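Local coordinates for protein tryptophanyl-tRNA synthetase (PDB 2EL7) that probably catalyses the ATP-dependent attachment of tryptophan to its cognate tRNA, working as a homodimeric class I aminoacyl-tRNA synthetase, at residues Arg61-Glu64 against Ala65-Asn69; Tyr298-Asp301 against Ala302-Glu305. All blocks are in the same frame, centred on the assembly; numbering follows the deposited sequence.

Contact 1. Residues Arg61-Glu64 against Ala65-Asn69; sequences RTFE and AALVN
Four i to i+4 backbone hydrogen bonds tie Arg-61 through Glu-64 to Ala-65 through Val-68: that from Ala-66 N to Thr-62 O is weak at 3.3 Å, whereas Val-68 N meets Glu-64 O at 2.8 Å and an almost straight 178°. On the side-chain level Phe-63 and Leu-67, one turn apart, approach obliquely, ring atom CE2 lying 4.1 Å from methyl CD1 of Leu-67. The i to i+4 spacing puts both on one flank, and with CG anti to the backbone N in each (chi1 168° and -177°) ring and isobutyl group run out along it. Val-68 turns its CG2 branch back over the preceding turn, 3.3 Å from Glu-64 O. Further on, Ala-65 O takes two donors from Asn-69, the backbone N and, at 2.8 Å, the amide ND2; they arrive from opposite faces of the carbonyl plane, and the ND2 bond helps hold the side-chain amide of the buried Asn-69. Helix 55-72 is the connecting helix of a beta-alpha-beta unit between strands 37-41 and 80-83. Thr-62 and Ala-66 pack on Ile-41 of the first strand, Asn-69 lies against Ile-23 and Trp-26 of helix 16-33, and Phe-63 meets Pro-296 at the start of helix 296-324.

Contact 2. Residues Tyr298-Asp301 against Ala302-Glu305; sequences YVMD and ALLE
Ala-302 opens the second half of this continuous helical stretch by donating its N to Tyr-298 O at 3.0 Å, and its CB methyl comes 3.4 Å from the same oxygen. Such i to i+4 bonding recurs at each of the next three residues, the evidence for an unbroken alpha helix from Tyr-298 to Glu-305.

Leu-303 carries most of the side-chain packing. Its N bonds to Val-299 O, and because CG stands beside the backbone N, anti to the carbonyl carbon (chi1 -63°), the branch point leans back toward that acceptor, with CG 3.2 Å from Val-299 O. Methyl CD1 is also near two side chains of the previous turn, 4.2 Å from Met-300 SD and, more loosely, 4.4 Å from Val-299 CG1.

Leu-304 takes up Met-300 O through its N at 2.9 Å, and its CB lies beyond the same oxygen, 3.4 Å from Met-300 O. Glu-305 closes the series with its N on Asp-301 O. Its chain bends at chi2 (75°), and the carboxylate atom OE2 ends 4.6 Å from Asp-301 OD1. These like charges do not touch; their proximity would probably be mildly unfavourable, although the exposed setting of Asp-301 should allow solvent to screen it.

In the homodimer, Met-300, Leu-303 and Leu-304 pack against Leu-329, Leu-328 and Pro-330 of the second subunit, respectively. Within the fold, Tyr-298 packs on Leu-292 of helix 267-294, and its OH is hydrogen-bonded to Glu-77. The Val-299 and Leu-303 face of helix 296-324 covers helix 55-72 at Ala-66, while Leu-303 also reaches Leu-81 and Val-83 of strand 80-83.

Both contacts are continuous two-turn pieces of helix held by i to i+4 bonds, and their centres lie 11 Å apart on two helices that pack together. Contact 1 is mainly buried, within the beta-alpha-beta unit; contact 2 is only partly buried and carries two acidic residues, one exposed and one partly exposed. Their apolar flanks meet directly: Phe-63 CD1 is 3.6 Å from Met-300 SD, and Ala-66 CB is 3.7 Å from Val-299 CG1. The chemistry follows the setting. Inside, ND2 of a buried asparagine donates to a backbone carbonyl, whereas in contact 2 two carboxylates stand near each other. Thr-62 and Leu-303 both pack on Leu-328 of the second subunit, joining the two helices to the dimer contact.

Contact 1. Residues Arg61-Glu64 against Ala65-Asn69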
ATOM      1  N   ARG A  61       6.776  13.113 -18.187  1.00 23.79           N
ATOM      2  CA  ARG A  61       5.344  13.175 -18.475  1.00 30.19           C
ATOM      3  C   ARG A  61       4.573  13.768 -17.295  1.00 27.76           C
ATOM      4  O   ARG A  61       3.562  14.445 -17.484  1.00 28.27           O
ATOM      5  CB  ARG A  61       4.778  11.787 -18.804  1.00 36.00           C
ATOM      6  CG  ARG A  61       4.856  11.425 -20.278  1.00 40.36           C
ATOM      7  CD  ARG A  61       5.002   9.939 -20.459  1.00 41.53           C
ATOM      8  NE  ARG A  61       3.938   9.199 -19.800  1.00 48.40           N
ATOM      9  CZ  ARG A  61       4.114   8.007 -19.237  1.00 51.11           C
ATOM     10  NH1 ARG A  61       5.318   7.440 -19.259  1.00 50.42           N
ATOM     11  NH2 ARG A  61       3.091   7.378 -18.660  1.00 37.62           N
ATOM     12  N   THR A  62       5.061  13.529 -16.085  1.00 20.44           N
ATOM     13  CA  THR A  62       4.389  14.051 -14.912  1.00 21.39           C
ATOM     14  C   THR A  62       4.572  15.544 -14.830  1.00 26.53           C
ATOM     15  O   THR A  62       3.643  16.275 -14.479  1.00 23.35           O
ATOM     16  CB  THR A  62       4.935  13.413 -13.648  1.00 23.22           C
ATOM     17  OG1 THR A  62       4.647  12.008 -13.673  1.00 19.75           O
ATOM     18  CG2 THR A  62       4.342  14.062 -12.405  1.00 17.74           C
ATOM     19  N   PHE A  63       5.774  15.997 -15.183  1.00 32.36           N
ATOM     20  CA  PHE A  63       6.092  17.417 -15.138  1.00 26.66           C
ATOM     21  C   PHE A  63       5.325  18.177 -16.221  1.00 32.64           C
ATOM     22  O   PHE A  63       4.893  19.310 -15.994  1.00 25.19           O
ATOM     23  CB  PHE A  63       7.603  17.616 -15.317  1.00 36.60           C
ATOM     24  CG  PHE A  63       7.996  19.036 -15.580  1.00 28.87           C
ATOM     25  CD1 PHE A  63       8.156  19.924 -14.536  1.00 24.24           C
ATOM     26  CD2 PHE A  63       8.116  19.501 -16.889  1.00 24.14           C
ATOM     27  CE1 PHE A  63       8.422  21.261 -14.790  1.00 28.92           C
ATOM     28  CE2 PHE A  63       8.379  20.827 -17.152  1.00 19.14           C
ATOM     29  CZ  PHE A  63       8.531  21.712 -16.097  1.00 21.37           C
ATOM     30  N   GLU A  64       5.176  17.560 -17.400  1.00 27.20           N
ATOM     31  CA  GLU A  64       4.451  18.180 -18.509  1.00 22.28           C
ATOM     32  C   GLU A  64       2.971  18.246 -18.170  1.00 23.60           C
ATOM     33  O   GLU A  64       2.301  19.187 -18.559  1.00 32.52           O
ATOM     34  CB  GLU A  64       4.662  17.402 -19.817  1.00 16.87           C
ATOM     35  CG  GLU A  64       6.038  17.592 -20.442  1.00 32.77           C
ATOM     36  CD  GLU A  64       6.287  16.687 -21.656  1.00 46.29           C
ATOM     37  OE1 GLU A  64       5.442  15.805 -21.943  1.00 49.34           O
ATOM     38  OE2 GLU A  64       7.341  16.851 -22.323  1.00 53.35           O
ATOM     39  N   ALA A  65       2.467  17.242 -17.452  1.00 25.79           N
ATOM     40  CA  ALA A  65       1.065  17.212 -17.025  1.00 26.59           C
ATOM     41  C   ALA A  65       0.778  18.470 -16.222  1.00 25.64           C
ATOM     42  O   ALA A  65      -0.257  19.112 -16.393  1.00 30.72           O
ATOM     43  CB  ALA A  65       0.783  15.979 -16.165  1.00 20.08           C
ATOM     44  N   ALA A  66       1.698  18.823 -15.335  1.00 21.77           N
ATOM     45  CA  ALA A  66       1.522  20.021 -14.536  1.00 25.14           C
ATOM     46  C   ALA A  66       1.613  21.255 -15.419  1.00 26.47           C
ATOM     47  O   ALA A  66       0.780  22.158 -15.341  1.00 26.76           O
ATOM     48  CB  ALA A  66       2.588  20.095 -13.430  1.00 22.66           C
ATOM     49  N   LEU A  67       2.631  21.296 -16.261  1.00 29.71           N
ATOM     50  CA  LEU A  67       2.815  22.447 -17.121  1.00 33.73           C
ATOM     51  C   LEU A  67       1.609  22.710 -17.998  1.00 27.33           C
ATOM     52  O   LEU A  67       1.073  23.814 -18.007  1.00 29.56           O
ATOM     53  CB  LEU A  67       4.065  22.280 -17.998  1.00 35.56           C
ATOM     54  CG  LEU A  67       4.445  23.454 -18.924  1.00 40.88           C
ATOM     55  CD1 LEU A  67       5.912  23.324 -19.275  1.00 31.07           C
ATOM     56  CD2 LEU A  67       3.569  23.469 -20.207  1.00 29.48           C
ATOM     57  N   VAL A  68       1.169  21.701 -18.725  1.00 22.24           N
ATOM     58  CA  VAL A  68       0.049  21.927 -19.620  1.00 32.31           C
ATOM     59  C   VAL A  68      -1.271  22.262 -18.925  1.00 25.98           C
ATOM     60  O   VAL A  68      -2.027  23.106 -19.409  1.00 25.46           O
ATOM     61  CB  VAL A  68      -0.148  20.745 -20.593  1.00 35.59           C
ATOM     62  CG1 VAL A  68      -1.276  21.080 -21.561  1.00 47.73           C
ATOM     63  CG2 VAL A  68       1.143  20.497 -21.382  1.00 34.89           C
ATOM     64  N   ASN A  69      -1.552  21.626 -17.801  1.00 11.74           N
ATOM     65  CA  ASN A  69      -2.782  21.938 -17.098  1.00 29.23           C
ATOM     66  C   ASN A  69      -2.719  23.329 -16.499  1.00 30.48           C
ATOM     67  O   ASN A  69      -3.731  24.016 -16.403  1.00 36.12           O
ATOM     68  CB  ASN A  69      -3.078  20.890 -16.039  1.00 32.57           C
ATOM     69  CG  ASN A  69      -3.743  19.676 -16.630  1.00 32.10           C
ATOM     70  OD1 ASN A  69      -4.899  19.729 -16.992  1.00 35.27           O
ATOM     71  ND2 ASN A  69      -2.997  18.593 -16.769  1.00 29.59           N
TER

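Contact 2. Residues Tyr298-Asp301 against Ala302-Glu305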
ATOM      1  N   TYR A 298       8.971  27.647 -11.993  1.00 22.35           N
ATOM      2  CA  TYR A 298       7.634  28.045 -11.564  1.00 28.11           C
ATOM      3  C   TYR A 298       6.766  26.796 -11.367  1.00 31.55           C
ATOM      4  O   TYR A 298       6.021  26.701 -10.403  1.00 33.14           O
ATOM      5  CB  TYR A 298       6.973  28.936 -12.620  1.00 26.67           C
ATOM      6  CG  TYR A 298       5.625  29.468 -12.200  1.00 24.44           C
ATOM      7  CD1 TYR A 298       5.522  30.496 -11.264  1.00 21.76           C
ATOM      8  CD2 TYR A 298       4.454  28.876 -12.664  1.00 23.15           C
ATOM      9  CE1 TYR A 298       4.274  30.912 -10.787  1.00 19.98           C
ATOM     10  CE2 TYR A 298       3.206  29.277 -12.201  1.00 24.07           C
ATOM     11  CZ  TYR A 298       3.115  30.296 -11.259  1.00 34.82           C
ATOM     12  OH  TYR A 298       1.865  30.691 -10.794  1.00 31.91           O
ATOM     13  N   VAL A 299       6.864  25.842 -12.289  1.00 28.86           N
ATOM     14  CA  VAL A 299       6.054  24.644 -12.197  1.00 25.59           C
ATOM     15  C   VAL A 299       6.485  23.788 -11.039  1.00 29.15           C
ATOM     16  O   VAL A 299       5.653  23.354 -10.247  1.00 24.36           O
ATOM     17  CB  VAL A 299       6.141  23.843 -13.486  1.00 31.35           C
ATOM     18  CG1 VAL A 299       5.303  22.566 -13.379  1.00 16.57           C
ATOM     19  CG2 VAL A 299       5.691  24.730 -14.648  1.00 21.53           C
ATOM     20  N   MET A 300       7.791  23.554 -10.928  1.00 27.97           N
ATOM     21  CA  MET A 300       8.302  22.734  -9.840  1.00 26.39           C
ATOM     22  C   MET A 300       8.036  23.341  -8.462  1.00 25.56           C
ATOM     23  O   MET A 300       7.812  22.609  -7.498  1.00 28.18           O
ATOM     24  CB  MET A 300       9.796  22.465 -10.024  1.00 26.10           C
ATOM     25  CG  MET A 300      10.116  21.576 -11.240  1.00 33.49           C
ATOM     26  SD  MET A 300       9.362  19.920 -11.160  1.00 37.70           S
ATOM     27  CE  MET A 300       9.726  19.494  -9.481  1.00 30.87           C
ATOM     28  N   ASP A 301       8.035  24.668  -8.381  1.00 28.05           N
ATOM     29  CA  ASP A 301       7.798  25.376  -7.127  1.00 27.32           C
ATOM     30  C   ASP A 301       6.307  25.312  -6.760  1.00 33.00           C
ATOM     31  O   ASP A 301       5.954  25.205  -5.577  1.00 33.55           O
ATOM     32  CB  ASP A 301       8.271  26.831  -7.256  1.00 32.88           C
ATOM     33  CG  ASP A 301       8.231  27.590  -5.930  1.00 32.75           C
ATOM     34  OD1 ASP A 301       7.285  28.352  -5.696  1.00 36.12           O
ATOM     35  OD2 ASP A 301       9.151  27.422  -5.112  1.00 53.89           O
ATOM     36  N   ALA A 302       5.439  25.384  -7.769  1.00 18.91           N
ATOM     37  CA  ALA A 302       4.017  25.272  -7.527  1.00 21.23           C
ATOM     38  C   ALA A 302       3.740  23.844  -7.000  1.00 29.55           C
ATOM     39  O   ALA A 302       2.918  23.649  -6.090  1.00 29.53           O
ATOM     40  CB  ALA A 302       3.244  25.520  -8.806  1.00 17.50           C
ATOM     41  N   LEU A 303       4.430  22.857  -7.567  1.00 19.19           N
ATOM     42  CA  LEU A 303       4.273  21.470  -7.134  1.00 29.23           C
ATOM     43  C   LEU A 303       4.791  21.280  -5.703  1.00 24.10           C
ATOM     44  O   LEU A 303       4.156  20.625  -4.885  1.00 26.09           O
ATOM     45  CB  LEU A 303       5.018  20.505  -8.089  1.00 25.19           C
ATOM     46  CG  LEU A 303       4.514  20.471  -9.542  1.00 21.58           C
ATOM     47  CD1 LEU A 303       5.270  19.434 -10.340  1.00 16.18           C
ATOM     48  CD2 LEU A 303       3.021  20.140  -9.546  1.00 17.75           C
ATOM     49  N   LEU A 304       5.931  21.888  -5.407  1.00 27.15           N
ATOM     50  CA  LEU A 304       6.564  21.785  -4.102  1.00 21.69           C
ATOM     51  C   LEU A 304       5.679  22.382  -3.030  1.00 27.12           C
ATOM     52  O   LEU A 304       5.522  21.816  -1.952  1.00 26.56           O
ATOM     53  CB  LEU A 304       7.896  22.520  -4.124  1.00 19.46           C
ATOM     54  CG  LEU A 304       8.963  22.102  -3.105  1.00 36.94           C
ATOM     55  CD1 LEU A 304       9.490  20.722  -3.492  1.00 35.95           C
ATOM     56  CD2 LEU A 304      10.123  23.133  -3.075  1.00 27.71           C
ATOM     57  N   GLU A 305       5.106  23.536  -3.338  1.00 26.63           N
ATOM     58  CA  GLU A 305       4.234  24.249  -2.413  1.00 34.60           C
ATOM     59  C   GLU A 305       2.851  23.560  -2.309  1.00 31.20           C
ATOM     60  O   GLU A 305       2.236  23.544  -1.248  1.00 26.42           O
ATOM     61  CB  GLU A 305       4.082  25.713  -2.888  1.00 42.34           C
ATOM     62  CG  GLU A 305       3.843  26.734  -1.764  1.00 61.67           C
ATOM     63  CD  GLU A 305       5.116  27.042  -0.961  1.00 71.29           C
ATOM     64  OE1 GLU A 305       4.994  27.475   0.214  1.00 74.76           O
ATOM     65  OE2 GLU A 305       6.237  26.857  -1.503  1.00 73.07           O
TER